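Local coordinates for uncharacterized protein PA0076 (PDB 2QNU) that is a TagF protein associated with the type VI secretion system of Pseudomonas aeruginosa and probably takes part in the post-translational control of that system, at residues B[50-55]-B[76-81]; B[64-69]-B[199-204]; B[148-151]-B[157-160]. All coordinates share one frame; numbering follows the deposited sequence.

Interaction 1: residues B[50-55]-B[76-81]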
loop_
_atom_site.group_PDB
_atom_site.type_symbol
_atom_site.label_atom_id
_atom_site.label_comp_id
_atom_site.label_asym_id
_atom_site.label_seq_id
_atom_site.Cartn_x
_atom_site.Cartn_y
_atom_site.Cartn_z
ATOM N N ASP B 50 34.317 7.858 -1.474
ATOM C CA ASP B 50 33.714 8.897 -2.298
ATOM C C ASP B 50 32.219 8.799 -2.397
ATOM O O ASP B 50 31.491 9.816 -2.301
ATOM C CB ASP B 50 34.297 8.799 -3.711
ATOM C CG ASP B 50 35.809 9.189 -3.761
ATOM O OD1 ASP B 50 36.395 9.601 -2.715
ATOM O OD2 ASP B 50 36.430 9.041 -4.850
ATOM N N ALA B 51 31.747 7.576 -2.609
ATOM C CA ALA B 51 30.277 7.308 -2.625
ATOM C C ALA B 51 29.589 7.640 -1.300
ATOM O O ALA B 51 28.546 8.334 -1.275
ATOM C CB ALA B 51 30.042 5.825 -2.985
ATOM N N TYR B 52 30.157 7.120 -0.222
ATOM C CA TYR B 52 29.675 7.289 1.143
ATOM C C TYR B 52 29.559 8.779 1.544
ATOM O O TYR B 52 28.515 9.241 2.048
ATOM C CB TYR B 52 30.609 6.577 2.109
ATOM C CG TYR B 52 30.286 6.729 3.625
ATOM C CD1 TYR B 52 31.083 7.538 4.465
ATOM C CD2 TYR B 52 29.215 6.047 4.223
ATOM C CE1 TYR B 52 30.832 7.665 5.845
ATOM C CE2 TYR B 52 28.956 6.176 5.598
ATOM C CZ TYR B 52 29.770 6.974 6.402
ATOM O OH TYR B 52 29.545 7.062 7.736
ATOM N N LEU B 53 30.651 9.494 1.333
ATOM C CA LEU B 53 30.770 10.929 1.731
ATOM C C LEU B 53 29.795 11.823 1.046
ATOM O O LEU B 53 29.358 12.812 1.640
ATOM C CB LEU B 53 32.141 11.402 1.380
ATOM C CG LEU B 53 33.206 11.363 2.446
ATOM C CD1 LEU B 53 32.999 10.510 3.629
ATOM C CD2 LEU B 53 34.514 11.057 1.746
ATOM N N THR B 54 29.417 11.496 -0.184
ATOM C CA THR B 54 28.494 12.353 -0.894
ATOM C C THR B 54 27.099 11.783 -1.057
ATOM O O THR B 54 26.344 12.274 -1.909
ATOM C CB THR B 54 29.011 12.623 -2.291
ATOM O OG1 THR B 54 29.174 11.358 -2.952
ATOM C CG2 THR B 54 30.356 13.378 -2.231
ATOM N N SER B 55 26.796 10.692 -0.334
ATOM C CA SER B 55 25.551 10.000 -0.449
ATOM C C SER B 55 24.461 10.788 0.315
ATOM O O SER B 55 24.770 11.597 1.206
ATOM C CB SER B 55 25.671 8.584 0.118
ATOM O OG SER B 55 26.079 8.620 1.468
ATOM N N VAL B 76 18.829 9.073 8.559
ATOM C CA VAL B 76 20.200 8.606 8.764
ATOM C C VAL B 76 21.098 9.328 7.767
ATOM O O VAL B 76 20.695 9.577 6.630
ATOM C CB VAL B 76 20.390 7.080 8.596
ATOM C CG1 VAL B 76 19.830 6.553 7.273
ATOM C CG2 VAL B 76 21.863 6.700 8.690
HETATM N N MSE B 77 22.293 9.713 8.233
HETATM C CA MSE B 77 23.289 10.459 7.437
HETATM C C MSE B 77 24.683 9.876 7.558
HETATM O O MSE B 77 25.088 9.568 8.639
HETATM C CB MSE B 77 23.358 11.904 7.993
HETATM C CG MSE B 77 24.367 12.797 7.226
HETATM SE SE MSE B 77 24.613 14.588 8.129
HETATM C CE MSE B 77 25.709 13.997 9.548
ATOM N N PRO B 78 25.452 9.796 6.460
ATOM C CA PRO B 78 26.865 9.398 6.597
ATOM C C PRO B 78 27.619 10.323 7.568
ATOM O O PRO B 78 27.411 11.538 7.552
ATOM C CB PRO B 78 27.437 9.539 5.176
ATOM C CG PRO B 78 26.236 9.514 4.292
ATOM C CD PRO B 78 25.072 10.035 5.052
ATOM N N SER B 79 28.440 9.746 8.426
ATOM C CA SER B 79 29.097 10.497 9.489
ATOM C C SER B 79 30.452 9.899 9.832
ATOM O O SER B 79 30.946 8.949 9.174
ATOM C CB SER B 79 28.187 10.570 10.716
ATOM O OG SER B 79 28.649 11.553 11.655
ATOM N N ILE B 80 31.034 10.438 10.884
ATOM C CA ILE B 80 32.419 10.161 11.236
ATOM C C ILE B 80 32.663 10.560 12.681
ATOM O O ILE B 80 31.967 11.440 13.197
ATOM C CB ILE B 80 33.372 10.970 10.302
ATOM C CG1 ILE B 80 34.805 10.431 10.337
ATOM C CG2 ILE B 80 33.405 12.429 10.696
ATOM C CD1 ILE B 80 35.779 11.257 9.483
ATOM N N ASP B 81 33.584 9.889 13.345
ATOM C CA ASP B 81 33.872 10.200 14.746
ATOM C C ASP B 81 35.075 11.136 14.795
ATOM O O ASP B 81 35.652 11.470 13.761
ATOM C CB ASP B 81 34.083 8.946 15.620
ATOM C CG ASP B 81 35.350 8.084 15.208
ATOM O OD1 ASP B 81 36.324 8.649 14.644
ATOM O OD2 ASP B 81 35.369 6.847 15.490
#

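Interaction 2: residues B[64-69]-B[199-204]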
loop_
_atom_site.group_PDB
_atom_site.type_symbol
_atom_site.label_atom_id
_atom_site.label_comp_id
_atom_site.label_asym_id
_atom_site.label_seq_id
_atom_site.Cartn_x
_atom_site.Cartn_y
_atom_site.Cartn_z
ATOM N N PRO B 64 7.129 -2.475 12.613
ATOM C CA PRO B 64 7.412 -3.178 13.860
ATOM C C PRO B 64 7.950 -4.562 13.620
ATOM O O PRO B 64 7.552 -5.211 12.672
ATOM C CB PRO B 64 6.034 -3.292 14.545
ATOM C CG PRO B 64 5.217 -2.172 13.946
ATOM C CD PRO B 64 5.706 -2.116 12.494
ATOM N N GLY B 65 8.883 -4.978 14.451
ATOM C CA GLY B 65 9.437 -6.332 14.406
ATOM C C GLY B 65 10.567 -6.566 13.418
ATOM O O GLY B 65 11.107 -7.670 13.327
ATOM N N LEU B 66 10.919 -5.560 12.645
ATOM C CA LEU B 66 12.088 -5.698 11.750
ATOM C C LEU B 66 13.379 -5.358 12.490
ATOM O O LEU B 66 14.468 -5.779 12.108
ATOM C CB LEU B 66 11.934 -4.821 10.538
ATOM C CG LEU B 66 10.804 -5.087 9.565
ATOM C CD1 LEU B 66 10.968 -4.092 8.447
ATOM C CD2 LEU B 66 10.817 -6.510 9.045
ATOM N N LEU B 67 13.248 -4.580 13.543
ATOM C CA LEU B 67 14.347 -4.292 14.425
ATOM C C LEU B 67 13.962 -4.855 15.781
ATOM O O LEU B 67 14.082 -6.081 15.991
ATOM C CB LEU B 67 14.610 -2.768 14.414
ATOM C CG LEU B 67 15.187 -2.400 13.010
ATOM C CD1 LEU B 67 15.001 -0.953 12.582
ATOM C CD2 LEU B 67 16.632 -2.808 12.925
ATOM N N GLY B 68 13.490 -4.000 16.683
ATOM C CA GLY B 68 12.706 -4.450 17.835
ATOM C C GLY B 68 11.235 -4.363 17.504
ATOM O O GLY B 68 10.858 -4.233 16.353
ATOM N N GLY B 69 10.396 -4.391 18.526
ATOM C CA GLY B 69 8.959 -4.545 18.336
ATOM C C GLY B 69 8.196 -3.256 18.144
ATOM O O GLY B 69 6.980 -3.260 17.882
ATOM N N GLN B 199 10.942 -5.169 1.195
ATOM C CA GLN B 199 10.268 -6.165 2.012
ATOM C C GLN B 199 11.237 -6.501 3.124
ATOM O O GLN B 199 12.262 -7.099 2.888
ATOM C CB GLN B 199 9.958 -7.421 1.161
ATOM C CG GLN B 199 8.861 -8.281 1.740
ATOM C CD GLN B 199 7.473 -7.634 1.688
ATOM O OE1 GLN B 199 7.126 -6.916 0.737
ATOM N NE2 GLN B 199 6.650 -7.932 2.710
ATOM N N GLY B 200 10.963 -6.114 4.337
ATOM C CA GLY B 200 11.954 -6.249 5.374
ATOM C C GLY B 200 13.001 -5.150 5.338
ATOM O O GLY B 200 12.781 -4.109 4.700
ATOM N N LEU B 201 14.118 -5.390 6.036
ATOM C CA LEU B 201 15.291 -4.488 6.002
ATOM C C LEU B 201 16.006 -4.730 4.731
ATOM O O LEU B 201 15.994 -5.852 4.247
ATOM C CB LEU B 201 16.274 -4.759 7.134
ATOM C CG LEU B 201 15.729 -4.547 8.552
ATOM C CD1 LEU B 201 16.668 -5.033 9.624
ATOM C CD2 LEU B 201 15.347 -3.145 8.747
ATOM N N PRO B 202 16.663 -3.675 4.199
ATOM C CA PRO B 202 17.535 -3.907 3.044
ATOM C C PRO B 202 18.561 -5.017 3.358
ATOM O O PRO B 202 19.164 -5.050 4.411
ATOM C CB PRO B 202 18.184 -2.558 2.809
ATOM C CG PRO B 202 17.273 -1.568 3.525
ATOM C CD PRO B 202 16.623 -2.265 4.627
ATOM N N PRO B 203 18.681 -5.982 2.461
ATOM C CA PRO B 203 19.772 -6.940 2.625
ATOM C C PRO B 203 21.136 -6.229 2.553
ATOM O O PRO B 203 21.274 -5.206 1.847
ATOM C CB PRO B 203 19.596 -7.918 1.470
ATOM C CG PRO B 203 18.726 -7.306 0.545
ATOM C CD PRO B 203 17.869 -6.238 1.262
ATOM N N ALA B 204 22.111 -6.771 3.269
ATOM C CA ALA B 204 23.436 -6.144 3.370
ATOM C C ALA B 204 24.017 -5.810 1.983
ATOM O O ALA B 204 24.477 -4.719 1.784
ATOM C CB ALA B 204 24.368 -6.981 4.160
#

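Interaction 3: residues B[148-151]-B[157-160]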
loop_
_atom_site.group_PDB
_atom_site.type_symbol
_atom_site.label_atom_id
_atom_site.label_comp_id
_atom_site.label_asym_id
_atom_site.label_seq_id
_atom_site.Cartn_x
_atom_site.Cartn_y
_atom_site.Cartn_z
ATOM N N ILE B 148 -5.995 2.930 10.994
ATOM C CA ILE B 148 -7.372 2.574 10.809
ATOM C C ILE B 148 -7.475 1.222 11.418
ATOM O O ILE B 148 -6.623 0.379 11.200
ATOM C CB ILE B 148 -7.779 2.489 9.329
ATOM C CG1 ILE B 148 -7.602 3.842 8.631
ATOM C CG2 ILE B 148 -9.217 2.046 9.190
ATOM C CD1 ILE B 148 -8.641 4.959 9.012
ATOM N N GLU B 149 -8.506 1.044 12.218
ATOM C CA GLU B 149 -8.821 -0.227 12.838
ATOM C C GLU B 149 -8.979 -1.350 11.803
ATOM O O GLU B 149 -9.623 -1.168 10.790
ATOM C CB GLU B 149 -10.112 -0.076 13.660
ATOM C CG GLU B 149 -10.566 -1.359 14.344
ATOM C CD GLU B 149 -12.001 -1.289 14.876
ATOM O OE1 GLU B 149 -12.401 -0.211 15.361
ATOM O OE2 GLU B 149 -12.719 -2.324 14.817
ATOM N N GLN B 150 -8.346 -2.485 12.090
ATOM C CA GLN B 150 -8.325 -3.661 11.220
ATOM C C GLN B 150 -8.332 -4.953 12.049
ATOM O O GLN B 150 -7.936 -4.953 13.204
ATOM C CB GLN B 150 -7.082 -3.665 10.351
ATOM C CG GLN B 150 -6.900 -2.429 9.438
ATOM C CD GLN B 150 -5.645 -2.521 8.608
ATOM O OE1 GLN B 150 -4.560 -2.752 9.146
ATOM N NE2 GLN B 150 -5.774 -2.333 7.296
ATOM N N SER B 151 -8.800 -6.046 11.455
ATOM C CA SER B 151 -8.781 -7.380 12.091
ATOM C C SER B 151 -8.507 -8.472 11.023
ATOM O O SER B 151 -7.814 -8.202 10.037
ATOM C CB SER B 151 -10.065 -7.614 12.912
ATOM O OG SER B 151 -11.227 -7.257 12.186
ATOM N N LEU B 157 -8.298 -12.865 5.047
ATOM C CA LEU B 157 -9.038 -11.625 4.897
ATOM C C LEU B 157 -8.489 -10.570 5.849
ATOM O O LEU B 157 -8.162 -10.852 7.007
ATOM C CB LEU B 157 -10.501 -11.872 5.136
ATOM C CG LEU B 157 -11.428 -10.677 5.347
ATOM C CD1 LEU B 157 -11.384 -9.753 4.132
ATOM C CD2 LEU B 157 -12.883 -11.151 5.673
ATOM N N LEU B 158 -8.360 -9.352 5.351
ATOM C CA LEU B 158 -8.089 -8.200 6.193
ATOM C C LEU B 158 -9.308 -7.284 6.087
ATOM O O LEU B 158 -9.544 -6.727 5.021
ATOM C CB LEU B 158 -6.835 -7.493 5.686
ATOM C CG LEU B 158 -6.194 -6.381 6.516
ATOM C CD1 LEU B 158 -5.654 -6.886 7.863
ATOM C CD2 LEU B 158 -5.100 -5.739 5.699
ATOM N N ARG B 159 -10.097 -7.154 7.158
ATOM C CA ARG B 159 -11.161 -6.154 7.172
ATOM C C ARG B 159 -10.655 -4.846 7.802
ATOM O O ARG B 159 -10.143 -4.873 8.875
ATOM C CB ARG B 159 -12.400 -6.643 7.928
ATOM C CG ARG B 159 -13.614 -5.710 7.702
ATOM C CD ARG B 159 -14.900 -6.119 8.471
ATOM N NE ARG B 159 -15.646 -4.900 8.799
ATOM C CZ ARG B 159 -16.544 -4.315 7.997
ATOM N NH1 ARG B 159 -16.916 -4.858 6.813
ATOM N NH2 ARG B 159 -17.093 -3.179 8.393
ATOM N N SER B 160 -10.800 -3.719 7.123
ATOM C CA SER B 160 -10.509 -2.414 7.707
ATOM C C SER B 160 -11.801 -1.680 7.956
ATOM O O SER B 160 -12.736 -1.724 7.156
ATOM C CB SER B 160 -9.664 -1.546 6.773
ATOM O OG SER B 160 -8.561 -2.272 6.233
#

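Interaction 1: residues B[50-55]-B[76-81]
Y52 carries its ring away from its own backbone N, with CG trans to that atom (chi1 176°). This sends the phenol along P78 to the backbone of S79. In S55, a chi1 of 58° lets OG reach both Y52 O and P78 CG. The two main residues are Y52 and P78, which lie alongside each other with their side chains running opposite ways. P78 CB sits over one face of the Y52 ring, 3.7 Å from its centroid and only 14° off the ring normal. This is a CH-pi contact, displaced a little toward the rim of the ring. The phenol OH then donates to the backbone O of S79, with Y52 OH and S79 O 2.8 Å apart. That oxygen lies at the edge of the ring, near its plane. The buried tyrosine is therefore held on a face by carbon and at its end by a carbonyl. P78 CB and CG also face the carbonyl of Y52. P78 CG lies 3.2 Å from Y52 O and 3.0 Å from S55 OG. Y52 O takes two bonds from one face of its plane: S55 OG donates at 2.6 Å to Y52 O, and S55 N donates at 3.3 Å to the same atom. The helix leaves its helical angles at T54. The contact thus joins the last turn of helix 48-53 to the chain that leaves strand 71-77. W48, on the same helix, stacks its ring with Y52. S79 OG bonds to the backbone O of the N-methyl-lysine at position 9. S79 also pairs with F87 through the backbone, just ahead of strand 89-95, and helix 209-212 touches A51 and S55.

Interaction 2: residues B[64-69]-B[199-204]
L66 and L67 meet G200 and L201 in an apolar contact between two loops at the protein surface. No hydrogen bond joins the two segments. One loop links strands 58-62 and 71-77; the other leaves strand 194-199 on the way to helix 209-212. The closest CA atoms across the contact are those of L66 and G200, 6.4 Å apart. L66 CG stands opposite the carbonyl carbon (chi1 -64°), and from there both methyl groups reach the glycine. L66 CD1 and CD2 each lie 3.9 Å from G200 CA, so the forked end of the leucine rests against bare backbone. L201 points its side chain at the other loop. Its CD1 comes 3.4 Å from L66 O, and its CD2 lies 4.2 Å from L66 CB. The same CD1 is 4.0 Å from L67 CD2, where the two leucines cross obliquely. CD1 touches both residues, and CD2 adds a second contact with L66. The 64-69 segment is the connection of a beta hairpin in the antiparallel sheet. G65 N donates to G68 O at 2.8 Å, which ties the segment back on itself. In the sheet, strand 180-185 lies between 58-62 and the outermost strand 194-199. The contact therefore links loops two strands apart along one end of the sheet. G200 bonds to both S181 OG and the backbone of G179. Helix 23-44 packs on L67 (P28, W29) and on L201 (W32). W32 NE1 also donates to P202 O.

Interaction 3: residues B[148-151]-B[157-160]
Q150 and S160 face each other as a non-hydrogen-bonded pair in a single antiparallel beta bridge, with their CA atoms 4.3 Å apart. The Q150 side chain starts beside its backbone N and then runs out straight, with chi2 at 180°. This takes the amide alongside the S160 side chain. Q150 NE2 donates to S160 OG at 3.0 Å, with an angle of 165° at the hydrogen. The hydroxyl lies close to the amide plane, and the bond helps to set the turn of the amide; Q150 OE1 takes a weak bond from R147 NH2. L158, two residues before S160, comes at the amide along the strand. Its CD2 lies 3.8 Å from Q150 NE2, while its other methyl, CD1, turns to S151 O at 3.3 Å. The leucine thus fits between the glutamine end and the opposite backbone. The backbones are joined on each side of the pair. S151 N donates to R159 O at 3.1 Å, and E149 pairs with E161 beyond. Between these bonds lie two CA-H...O contacts: S160 CA is 3.4 Å from E149 O, and Q150 CA is 3.2 Å from R159 O. Helix 165-177 lies against this pairing, with Q174 at Q150, H175 at L158 and A171 at S160. L158, R159 and S160 also pair with an antiparallel strand of the second subunit, so the sheet continues across the interface; R159 NE makes a salt bridge with E161 OE2, and R159 NH2 donates to A193 O of the second subunit.

Interaction 1 is buried, interaction 2 lies at the surface and interaction 3 is partly buried. Interactions 1 and 3 fall on opposite sides of the chain's centre, with centres about 41 Å apart. Interactions 1 and 2 both involve chain next to strand 71-77: its exit in the first, its approach in the second. Helix 209-212 touches the first, and the 199-204 segment of the second leads to it. The chemistry changes with place. Interaction 1 combines an aromatic face with side-chain-to-backbone bonds, while interaction 2 has no hydrogen bond across it and rests on leucine packing. Interaction 3, nested along the chain within the loop closed by interaction 2, relies on strand pairing and reaches the second subunit.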